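Local structure of Ulp1-like SUMO protease (Chaetomium thermophilum, 6DG4) at residues Val45-Asp48 and Phe49-Leu53; Lys119-Phe122 and Leu123-Thr127; Ala210-Ala214 and Leu215-Pro219; Pro229-Arg232 and Gln233-Ala236. The protein probably acts as a cysteine protease that removes SUMO from its conjugates, the chain here being the catalytic domain of a longer Ulp1-like enzyme. One frame throughout, in Å; residues are numbered along the deposited sequence.

Contact 1 (Val45-Asp48 and Phe49-Leu53). With GOL (glycerol), chain D.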
loop_
_atom_site.group_PDB
_atom_site.type_symbol
_atom_site.label_atom_id
_atom_site.label_comp_id
_atom_site.label_asym_id
_atom_site.label_seq_id
_atom_site.Cartn_x
_atom_site.Cartn_y
_atom_site.Cartn_z
ATOM N N VAL A 45 -2.941 2.739 19.112
ATOM C CA VAL A 45 -3.035 3.541 20.316
ATOM C C VAL A 45 -2.320 4.865 20.068
ATOM O O VAL A 45 -1.761 5.100 18.999
ATOM C CB VAL A 45 -2.459 2.819 21.551
ATOM C CG1 VAL A 45 -3.270 1.585 21.875
ATOM C CG2 VAL A 45 -0.995 2.451 21.321
ATOM N N ARG A 46 -2.346 5.727 21.085
ATOM C CA ARG A 46 -1.752 7.052 20.963
ATOM C C ARG A 46 -0.365 6.995 20.337
ATOM O O ARG A 46 -0.045 7.788 19.447
ATOM C CB ARG A 46 -1.689 7.706 22.342
ATOM C CG ARG A 46 -0.897 9.001 22.382
ATOM C CD ARG A 46 -0.923 9.612 23.769
ATOM N NE ARG A 46 -0.094 10.806 23.840
ATOM C CZ ARG A 46 -0.347 11.853 24.618
ATOM N NH1 ARG A 46 -1.417 11.868 25.404
ATOM N NH2 ARG A 46 0.474 12.893 24.595
ATOM N N ARG A 47 0.482 6.077 20.798
ATOM C CA ARG A 47 1.858 6.042 20.315
ATOM C C ARG A 47 1.931 5.910 18.797
ATOM O O ARG A 47 2.787 6.531 18.154
ATOM C CB ARG A 47 2.597 4.889 20.976
ATOM C CG ARG A 47 4.029 4.787 20.573
ATOM C CD ARG A 47 4.673 3.674 21.352
ATOM N NE ARG A 47 6.086 3.544 21.049
ATOM C CZ ARG A 47 6.558 2.886 20.001
ATOM N NH1 ARG A 47 5.717 2.310 19.158
ATOM N NH2 ARG A 47 7.865 2.803 19.802
ATOM N N ASP A 48 1.061 5.092 18.203
ATOM C CA ASP A 48 1.100 4.915 16.754
ATOM C C ASP A 48 0.894 6.241 16.032
ATOM O O ASP A 48 1.543 6.511 15.014
ATOM C CB ASP A 48 0.041 3.900 16.333
ATOM C CG ASP A 48 0.295 2.525 16.913
ATOM O OD1 ASP A 48 1.249 1.855 16.476
ATOM O OD2 ASP A 48 -0.450 2.120 17.822
ATOM N N PHE A 49 -0.005 7.079 16.546
ATOM C CA PHE A 49 -0.307 8.358 15.916
ATOM C C PHE A 49 0.716 9.417 16.300
ATOM O O PHE A 49 1.268 10.105 15.432
ATOM C CB PHE A 49 -1.721 8.792 16.326
ATOM C CG PHE A 49 -2.799 7.902 15.773
ATOM C CD1 PHE A 49 -3.353 8.160 14.529
ATOM C CD2 PHE A 49 -3.233 6.789 16.474
ATOM C CE1 PHE A 49 -4.326 7.339 14.008
ATOM C CE2 PHE A 49 -4.199 5.959 15.948
ATOM C CZ PHE A 49 -4.745 6.236 14.714
ATOM N N GLU A 50 0.990 9.552 17.600
ATOM C CA GLU A 50 1.805 10.656 18.086
ATOM C C GLU A 50 3.265 10.503 17.683
ATOM O O GLU A 50 3.937 11.496 17.387
ATOM C CB GLU A 50 1.689 10.742 19.606
ATOM C CG GLU A 50 2.481 11.871 20.218
ATOM C CD GLU A 50 2.283 11.962 21.704
ATOM O OE1 GLU A 50 2.244 10.897 22.364
ATOM O OE2 GLU A 50 2.156 13.099 22.204
ATOM N N GLU A 51 3.783 9.277 17.683
ATOM C CA GLU A 51 5.201 9.064 17.447
ATOM C C GLU A 51 5.515 8.409 16.115
ATOM O O GLU A 51 6.620 8.607 15.600
ATOM C CB GLU A 51 5.802 8.205 18.572
ATOM C CG GLU A 51 5.705 8.860 19.946
ATOM C CD GLU A 51 6.316 8.018 21.039
ATOM O OE1 GLU A 51 7.487 7.625 20.899
ATOM O OE2 GLU A 51 5.624 7.739 22.038
ATOM N N LYS A 52 4.568 7.669 15.531
ATOM C CA LYS A 52 4.850 6.826 14.375
ATOM C C LYS A 52 4.024 7.192 13.145
ATOM O O LYS A 52 3.957 6.406 12.194
ATOM C CB LYS A 52 4.660 5.351 14.740
ATOM C CG LYS A 52 5.449 4.903 15.970
ATOM C CD LYS A 52 6.954 5.043 15.761
ATOM C CE LYS A 52 7.737 4.605 16.996
ATOM N NZ LYS A 52 9.204 4.649 16.772
ATOM N N LEU A 53 3.424 8.383 13.117
ATOM C CA LEU A 53 2.660 8.808 11.949
ATOM C C LEU A 53 2.594 10.323 11.807
ATOM O O LEU A 53 3.001 10.871 10.777
ATOM C CB LEU A 53 1.244 8.220 11.988
ATOM C CG LEU A 53 0.296 8.659 10.866
ATOM C CD1 LEU A 53 0.874 8.458 9.469
ATOM C CD2 LEU A 53 -1.022 7.906 10.990
HETATM C C1 GOL D . 8.550 0.652 17.334
HETATM O O1 GOL D . 9.035 1.913 16.996
HETATM C C2 GOL D . 7.661 0.194 16.181
HETATM O O2 GOL D . 8.227 0.442 14.944
HETATM C C3 GOL D . 6.381 0.931 16.376
HETATM O O3 GOL D . 5.572 0.138 17.190
#
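The guanidinium of Arg46 meets Glu50 at its edge, with OE1 in its plane 2.8 Å from NE. A second bond, Arg46 NH2 to Glu50 OE2 at 2.9 Å, completes a side-on grip in which each carboxylate oxygen has its own nitrogen. The two planes are nonetheless turned 52° apart, and OE1 is approached from above the carboxylate plane. Over one face of the Arg47 guanidinium lies Lys52 CE, 3.3 Å from NH2, in one of two modelled conformers of the lysine. A glycerol, probably from the crystallisation liquor, lies at the guanidinium edge; its O1 accepts from Arg47 NH2 and, in that conformer, from Lys52 NZ. The edge of the Phe49 ring faces the carbonyl of Val45, with CD2 3.4 Å from O, while the ring packs on Ala236 and Leu240 of helix 228-241. Asp48 folds back with CG beside its own backbone N (chi1 -63°), which lets Asp48 OD2 accept from Val45 N at 2.9 Å. OD1 is held by Asn61 and Asn63. Such an N3 carboxylate on the N-cap amide is half of a capping box, here opening the short helix 46-50, which also carries the i to i+4 salt bridge.

Contact 2 (Lys119-Phe122 and Leu123-Thr127)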
loop_
_atom_site.group_PDB
_atom_site.type_symbol
_atom_site.label_atom_id
_atom_site.label_comp_id
_atom_site.label_asym_id
_atom_site.label_seq_id
_atom_site.Cartn_x
_atom_site.Cartn_y
_atom_site.Cartn_z
ATOM N N LYS A 119 -3.123 -20.111 -7.417
ATOM C CA LYS A 119 -2.996 -20.329 -8.853
ATOM C C LYS A 119 -4.321 -20.100 -9.570
ATOM O O LYS A 119 -4.363 -19.458 -10.625
ATOM C CB LYS A 119 -2.483 -21.746 -9.115
ATOM C CG LYS A 119 -2.259 -22.083 -10.593
ATOM C CD LYS A 119 -1.711 -23.498 -10.743
ATOM C CE LYS A 119 -1.496 -23.853 -12.202
ATOM N NZ LYS A 119 -0.976 -25.237 -12.351
ATOM N N ALA A 120 -5.420 -20.617 -9.014
ATOM C CA ALA A 120 -6.693 -20.585 -9.729
ATOM C C ALA A 120 -7.202 -19.168 -9.975
ATOM O O ALA A 120 -7.842 -18.917 -11.002
ATOM C CB ALA A 120 -7.749 -21.388 -8.967
ATOM N N ASN A 121 -6.955 -18.236 -9.056
ATOM C CA ASN A 121 -7.490 -16.888 -9.192
ATOM C C ASN A 121 -6.427 -15.841 -9.497
ATOM O O ASN A 121 -6.763 -14.661 -9.628
ATOM C CB ASN A 121 -8.270 -16.480 -7.934
ATOM C CG ASN A 121 -7.367 -16.215 -6.746
ATOM O OD1 ASN A 121 -6.596 -17.079 -6.345
ATOM N ND2 ASN A 121 -7.459 -15.013 -6.177
ATOM N N PHE A 122 -5.161 -16.244 -9.635
ATOM C CA PHE A 122 -4.071 -15.279 -9.745
ATOM C C PHE A 122 -4.313 -14.255 -10.850
ATOM O O PHE A 122 -4.214 -13.044 -10.622
ATOM C CB PHE A 122 -2.747 -16.014 -9.964
ATOM C CG PHE A 122 -1.552 -15.117 -9.904
ATOM C CD1 PHE A 122 -1.011 -14.756 -8.687
ATOM C CD2 PHE A 122 -0.970 -14.625 -11.062
ATOM C CE1 PHE A 122 0.083 -13.926 -8.619
ATOM C CE2 PHE A 122 0.125 -13.795 -11.000
ATOM C CZ PHE A 122 0.650 -13.441 -9.771
ATOM N N LEU A 123 -4.608 -14.719 -12.064
ATOM C CA LEU A 123 -4.795 -13.801 -13.182
ATOM C C LEU A 123 -6.069 -12.972 -13.067
ATOM O O LEU A 123 -6.209 -11.988 -13.798
ATOM C CB LEU A 123 -4.767 -14.564 -14.510
ATOM C CG LEU A 123 -3.454 -15.275 -14.831
ATOM C CD1 LEU A 123 -3.569 -16.009 -16.156
ATOM C CD2 LEU A 123 -2.300 -14.295 -14.881
ATOM N N ASP A 124 -6.987 -13.340 -12.171
ATOM C CA ASP A 124 -8.195 -12.564 -11.918
ATOM C C ASP A 124 -7.940 -11.392 -10.979
ATOM O O ASP A 124 -8.774 -10.490 -10.892
ATOM C CB ASP A 124 -9.264 -13.494 -11.322
ATOM C CG ASP A 124 -10.565 -12.776 -10.982
ATOM O OD1 ASP A 124 -11.244 -12.300 -11.915
ATOM O OD2 ASP A 124 -10.928 -12.716 -9.783
ATOM N N ILE A 125 -6.818 -11.380 -10.275
ATOM C CA ILE A 125 -6.470 -10.254 -9.418
ATOM C C ILE A 125 -5.990 -9.107 -10.297
ATOM O O ILE A 125 -5.223 -9.322 -11.242
ATOM C CB ILE A 125 -5.369 -10.678 -8.429
ATOM C CG1 ILE A 125 -5.822 -11.872 -7.583
ATOM C CG2 ILE A 125 -4.967 -9.513 -7.539
ATOM C CD1 ILE A 125 -4.694 -12.495 -6.759
ATOM N N ASP A 126 -6.414 -7.878 -9.978
ATOM C CA ASP A 126 -5.895 -6.703 -10.670
ATOM C C ASP A 126 -4.596 -6.176 -10.061
ATOM O O ASP A 126 -3.689 -5.773 -10.798
ATOM C CB ASP A 126 -6.904 -5.553 -10.634
ATOM C CG ASP A 126 -8.123 -5.798 -11.500
ATOM O OD1 ASP A 126 -8.079 -6.632 -12.429
ATOM O OD2 ASP A 126 -9.141 -5.127 -11.247
ATOM N N THR A 127 -4.493 -6.146 -8.731
ATOM C CA THR A 127 -3.389 -5.476 -8.059
ATOM C C THR A 127 -2.988 -6.252 -6.821
ATOM O O THR A 127 -3.833 -6.539 -5.969
ATOM C CB THR A 127 -3.820 -4.070 -7.634
ATOM O OG1 THR A 127 -4.362 -3.390 -8.767
ATOM C CG2 THR A 127 -2.648 -3.291 -7.088
HETATM O O HOH W 1 -4.921 -17.627 -12.700
HETATM O O HOH W 2 -9.223 -13.074 -7.450
#
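Asn121 and Phe122 turn their carbonyls onto the amides of Asp124 and Ile125, and this backbone turn is the tight part of the contact. Asn121 O receives Asp124 N at 2.9 Å, the donor standing well above the carbonyl plane, and a weak bond from Ile125 N. Phe122 O takes Ile125 N at 3.1 Å. Ile125 closes over the turn with CG1 3.6 Å from Asn121 O, while its CD1 passes 3.8 Å from Asn121 ND2. The Phe122 ring, its CG anti to the backbone N (chi1 -172°), packs on Val173, Val176 and Leu177 of helix 163-177 and on Trp186. Only one edge carbon, Phe122 CD2, has an apolar neighbour across the contact: Leu123 CD2 at 4.1 Å.

On the more exposed side, at Leu123 and Asp124, water and charge take over from direct packing. One water links Lys119 O to Leu123 N. Another accepts from Asn121 ND2 and donates to Asp124 OD2, both at 2.9 Å. The Asn121 amide is further fixed by Asn116 O and Arg118 N, and Asp124 OD1 forms a salt bridge with Lys88. Two overlapping type I turns result, in the connection that brings the chain from helix 109-114 into strand 127-134 of the mixed central sheet.

Contact 3 (Ala210-Ala214 and Leu215-Pro219)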
loop_
_atom_site.group_PDB
_atom_site.type_symbol
_atom_site.label_atom_id
_atom_site.label_comp_id
_atom_site.label_asym_id
_atom_site.label_seq_id
_atom_site.Cartn_x
_atom_site.Cartn_y
_atom_site.Cartn_z
ATOM N N ALA A 210 0.666 3.283 -3.230
ATOM C CA ALA A 210 -0.271 2.166 -3.208
ATOM C C ALA A 210 -1.696 2.632 -3.490
ATOM O O ALA A 210 -2.435 1.963 -4.224
ATOM C CB ALA A 210 -0.179 1.425 -1.873
ATOM N N ILE A 211 -2.103 3.778 -2.927
ATOM C CA ILE A 211 -3.417 4.325 -3.248
ATOM C C ILE A 211 -3.523 4.555 -4.748
ATOM O O ILE A 211 -4.494 4.151 -5.396
ATOM C CB ILE A 211 -3.677 5.636 -2.484
ATOM C CG1 ILE A 211 -3.748 5.419 -0.972
ATOM C CG2 ILE A 211 -4.970 6.281 -2.992
ATOM C CD1 ILE A 211 -3.821 6.720 -0.179
ATOM N N CYS A 212 -2.515 5.212 -5.321
ATOM C CA CYS A 212 -2.556 5.538 -6.741
ATOM C C CYS A 212 -2.609 4.280 -7.602
ATOM O O CYS A 212 -3.482 4.144 -8.465
ATOM C CB CYS A 212 -1.353 6.408 -7.106
ATOM S SG CYS A 212 -1.443 8.094 -6.429
ATOM N N LEU A 213 -1.687 3.345 -7.392
ATOM C CA LEU A 213 -1.665 2.165 -8.253
ATOM C C LEU A 213 -2.948 1.349 -8.114
ATOM O O LEU A 213 -3.482 0.859 -9.114
ATOM C CB LEU A 213 -0.420 1.323 -7.987
ATOM C CG LEU A 213 0.769 1.629 -8.899
ATOM C CD1 LEU A 213 0.533 1.053 -10.294
ATOM C CD2 LEU A 213 1.041 3.127 -8.973
ATOM N N ALA A 214 -3.467 1.209 -6.888
ATOM C CA ALA A 214 -4.689 0.432 -6.697
ATOM C C ALA A 214 -5.872 1.053 -7.423
ATOM O O ALA A 214 -6.766 0.330 -7.879
ATOM C CB ALA A 214 -5.019 0.309 -5.210
ATOM N N LEU A 215 -5.919 2.385 -7.495
ATOM C CA LEU A 215 -7.011 3.102 -8.133
ATOM C C LEU A 215 -6.788 3.333 -9.618
ATOM O O LEU A 215 -7.702 3.804 -10.300
ATOM C CB LEU A 215 -7.200 4.471 -7.480
ATOM C CG LEU A 215 -7.700 4.471 -6.039
ATOM C CD1 LEU A 215 -7.849 5.902 -5.561
ATOM C CD2 LEU A 215 -9.015 3.728 -5.906
ATOM N N GLY A 216 -5.602 3.035 -10.131
ATOM C CA GLY A 216 -5.305 3.348 -11.511
ATOM C C GLY A 216 -4.964 4.797 -11.771
ATOM O O GLY A 216 -5.158 5.271 -12.894
ATOM N N VAL A 217 -4.456 5.508 -10.762
ATOM C CA VAL A 217 -4.094 6.918 -10.859
ATOM C C VAL A 217 -2.584 7.038 -11.000
ATOM O O VAL A 217 -1.829 6.330 -10.325
ATOM C CB VAL A 217 -4.586 7.670 -9.607
ATOM C CG1 VAL A 217 -4.010 9.073 -9.552
ATOM C CG2 VAL A 217 -6.106 7.720 -9.583
ATOM N N ASP A 218 -2.141 7.945 -11.869
ATOM C CA ASP A 218 -0.718 8.177 -12.098
ATOM C C ASP A 218 -0.104 8.959 -10.941
ATOM O O ASP A 218 -0.401 10.148 -10.771
ATOM C CB ASP A 218 -0.536 8.950 -13.406
ATOM C CG ASP A 218 0.916 9.080 -13.816
ATOM O OD1 ASP A 218 1.805 8.908 -12.955
ATOM O OD2 ASP A 218 1.168 9.370 -15.008
ATOM N N PRO A 219 0.763 8.344 -10.129
ATOM C CA PRO A 219 1.293 9.075 -8.964
ATOM C C PRO A 219 2.122 10.294 -9.330
ATOM O O PRO A 219 2.110 11.282 -8.585
ATOM C CB PRO A 219 2.116 8.014 -8.217
ATOM C CG PRO A 219 2.501 7.028 -9.268
ATOM C CD PRO A 219 1.319 6.981 -10.216
#
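Cys212 is the side chain to follow, because it reaches two residues of the exit from the helix, Val217 and Pro219. Cys212 CB lies 3.3 Å from Val217 O and 4.0 Å from Pro219 CB. Cys212 SG swings to the side of the backbone N (chi1 -70°), and there it comes to 3.9 Å from Pro219 CA and 4.2 Å from Val217 CG1. Leu11, in the N-terminal part of the chain, also packs on this cysteine. The carbonyl of the same residue is just as busy, since Val217 N reaches back to Cys212 O at 2.8 Å in a fairly straight bond. With Gly216 N bound to Leu213 O, this makes a Schellman motif that ends helix 202-215. Gly216 takes the left-handed conformation with phi 78°, which suits glycine, since a CB there would press against the Leu215 carbonyl oxygen. The apolar touch of Cys212 on Val217 is the one expected between the residues that flank such a cap. Leu213 turns its CD2 to the proline ring, 4.1 Å from Pro219 CD. On another side of the helix, Leu215 lies alongside Ile211, both pointing the same way, with CD1 3.9 Å from Ile211 CG2. Ile72 and Tyr75 of helix 62-80 pack against this pair, and the backbone of Arg5 bonds to Gly216 and Asp218 beyond the helix end.

Contact 4 (Pro229-Arg232 and Gln233-Ala236)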
loop_
_atom_site.group_PDB
_atom_site.type_symbol
_atom_site.label_atom_id
_atom_site.label_comp_id
_atom_site.label_asym_id
_atom_site.label_seq_id
_atom_site.Cartn_x
_atom_site.Cartn_y
_atom_site.Cartn_z
ATOM N N PRO A 229 3.326 16.026 4.885
ATOM C CA PRO A 229 2.860 16.291 6.261
ATOM C C PRO A 229 1.346 16.264 6.375
ATOM O O PRO A 229 0.793 15.694 7.325
ATOM C CB PRO A 229 3.463 17.665 6.573
ATOM C CG PRO A 229 4.736 17.678 5.770
ATOM C CD PRO A 229 4.359 16.997 4.469
ATOM N N LEU A 230 0.655 16.838 5.396
ATOM C CA LEU A 230 -0.799 16.760 5.381
ATOM C C LEU A 230 -1.274 15.331 5.140
ATOM O O LEU A 230 -2.246 14.882 5.758
ATOM C CB LEU A 230 -1.327 17.702 4.309
ATOM C CG LEU A 230 -2.800 17.587 3.954
ATOM C CD1 LEU A 230 -3.673 17.811 5.177
ATOM C CD2 LEU A 230 -3.095 18.598 2.846
ATOM N N GLN A 231 -0.608 14.599 4.251
ATOM C CA GLN A 231 -1.010 13.220 3.995
ATOM C C GLN A 231 -0.923 12.368 5.254
ATOM O O GLN A 231 -1.735 11.455 5.435
ATOM C CB GLN A 231 -0.142 12.638 2.886
ATOM C CG GLN A 231 -0.485 11.216 2.465
ATOM C CD GLN A 231 -1.792 11.073 1.720
ATOM O OE1 GLN A 231 -2.756 11.808 1.946
ATOM N NE2 GLN A 231 -1.834 10.091 0.828
ATOM N N ARG A 232 0.037 12.646 6.142
ATOM C CA ARG A 232 0.083 11.928 7.412
ATOM C C ARG A 232 -1.201 12.136 8.205
ATOM O O ARG A 232 -1.722 11.196 8.814
ATOM C CB ARG A 232 1.290 12.375 8.234
ATOM C CG ARG A 232 2.617 11.985 7.623
ATOM C CD ARG A 232 3.742 12.810 8.228
ATOM N NE ARG A 232 5.027 12.463 7.632
ATOM C CZ ARG A 232 5.837 11.516 8.093
ATOM N NH1 ARG A 232 5.497 10.808 9.161
ATOM N NH2 ARG A 232 6.976 11.257 7.467
ATOM N N GLN A 233 -1.706 13.375 8.236
ATOM C CA GLN A 233 -2.953 13.651 8.937
ATOM C C GLN A 233 -4.118 12.924 8.286
ATOM O O GLN A 233 -5.011 12.420 8.979
ATOM C CB GLN A 233 -3.254 15.146 8.922
ATOM C CG GLN A 233 -2.311 16.000 9.680
ATOM C CD GLN A 233 -2.823 17.424 9.726
ATOM O OE1 GLN A 233 -3.153 17.961 10.786
ATOM N NE2 GLN A 233 -2.924 18.035 8.563
ATOM N N ARG A 234 -4.138 12.884 6.950
ATOM C CA ARG A 234 -5.219 12.205 6.246
ATOM C C ARG A 234 -5.182 10.706 6.498
ATOM O O ARG A 234 -6.229 10.081 6.699
ATOM C CB ARG A 234 -5.132 12.507 4.751
ATOM C CG ARG A 234 -5.341 13.989 4.419
ATOM C CD ARG A 234 -5.423 14.239 2.908
ATOM N NE ARG A 234 -6.531 13.471 2.359
ATOM C CZ ARG A 234 -7.815 13.797 2.475
ATOM N NH1 ARG A 234 -8.197 14.915 3.083
ATOM N NH2 ARG A 234 -8.731 12.984 1.984
ATOM N N ILE A 235 -3.985 10.108 6.487
ATOM C CA ILE A 235 -3.859 8.690 6.806
ATOM C C ILE A 235 -4.363 8.427 8.215
ATOM O O ILE A 235 -5.083 7.452 8.465
ATOM C CB ILE A 235 -2.400 8.231 6.627
ATOM C CG1 ILE A 235 -2.008 8.249 5.148
ATOM C CG2 ILE A 235 -2.191 6.829 7.216
ATOM C CD1 ILE A 235 -0.504 8.230 4.936
ATOM N N ALA A 236 -3.998 9.295 9.162
ATOM C CA ALA A 236 -4.474 9.144 10.532
ATOM C C ALA A 236 -5.997 9.169 10.585
ATOM O O ALA A 236 -6.622 8.339 11.257
ATOM C CB ALA A 236 -3.892 10.251 11.413
HETATM O O HOH W 3 -5.189 11.606 0.569
HETATM O O HOH W 4 -5.043 10.528 1.987
#
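Gln233, Gln231 and Arg232 bury most surface here, and each works differently. Gln233 lies across Leu230 at about a right angle: its CB is 3.3 Å from Leu230 O, and the extended chain carries NE2 to 3.5 Å from Leu230 CD1. That is a van der Waals touch of an amide on a methyl group, on a partly exposed side of the helix.

Gln231 bends at its second torsion (chi2 70°), which brings the amide round toward Arg234. Its CG rests 3.9 Å from Ile235 CD1, while OE1 comes to 3.7 Å from Arg234 CD, at the edge of a guanidinium nearly coplanar with the amide. The link between the polar ends is indirect: a water modelled at two alternative sites probably bridges Gln231 OE1 and Arg234 NE, the bond to NE being weak from one of them. The other end of the amide, NE2, bonds to Thr208 OG1, and this fixes which way round the group sits. Arg234 NH1 in turn donates to Thr13 O.

Arg232 gives its carbonyl to Ala236 N at 3.0 Å, in step with Leu230 O to Arg234 N and Gln231 O to Ile235 N. Its extended side chain leaves the contact for a salt bridge with Asp201, and NH1 donates to Ala58 O and Leu53 O. Helix 228-241 thus lies against helix 202-215, with Gln231 and Arg232 on Val204 and Ile235 on Ile207, and Arg232 reaches the loop between helix 46-50 and helix 62-80.

All four contacts are local turns of chain met in series, so none closes a long loop and none nests in or crosses another. Contact 1 comes first, on the short helix 46-50. Contact 2 follows in the loop before strand 127-134, on the opposite side of the chain's centre, 35 Å away between centres. Contact 3 ends helix 202-215 and touches contact 2 where Thr127 CG2 packs 4.3 Å from Ala214 CA. Contact 4, on helix 228-241, joins back to contact 3 through Gln231 and Ile211, and to contact 1 through Leu53, which packs on Ile235 and Ala236. Helices 202-215 and 228-241 thus lie between strand 127-134 and helix 46-50 in this chain of touches.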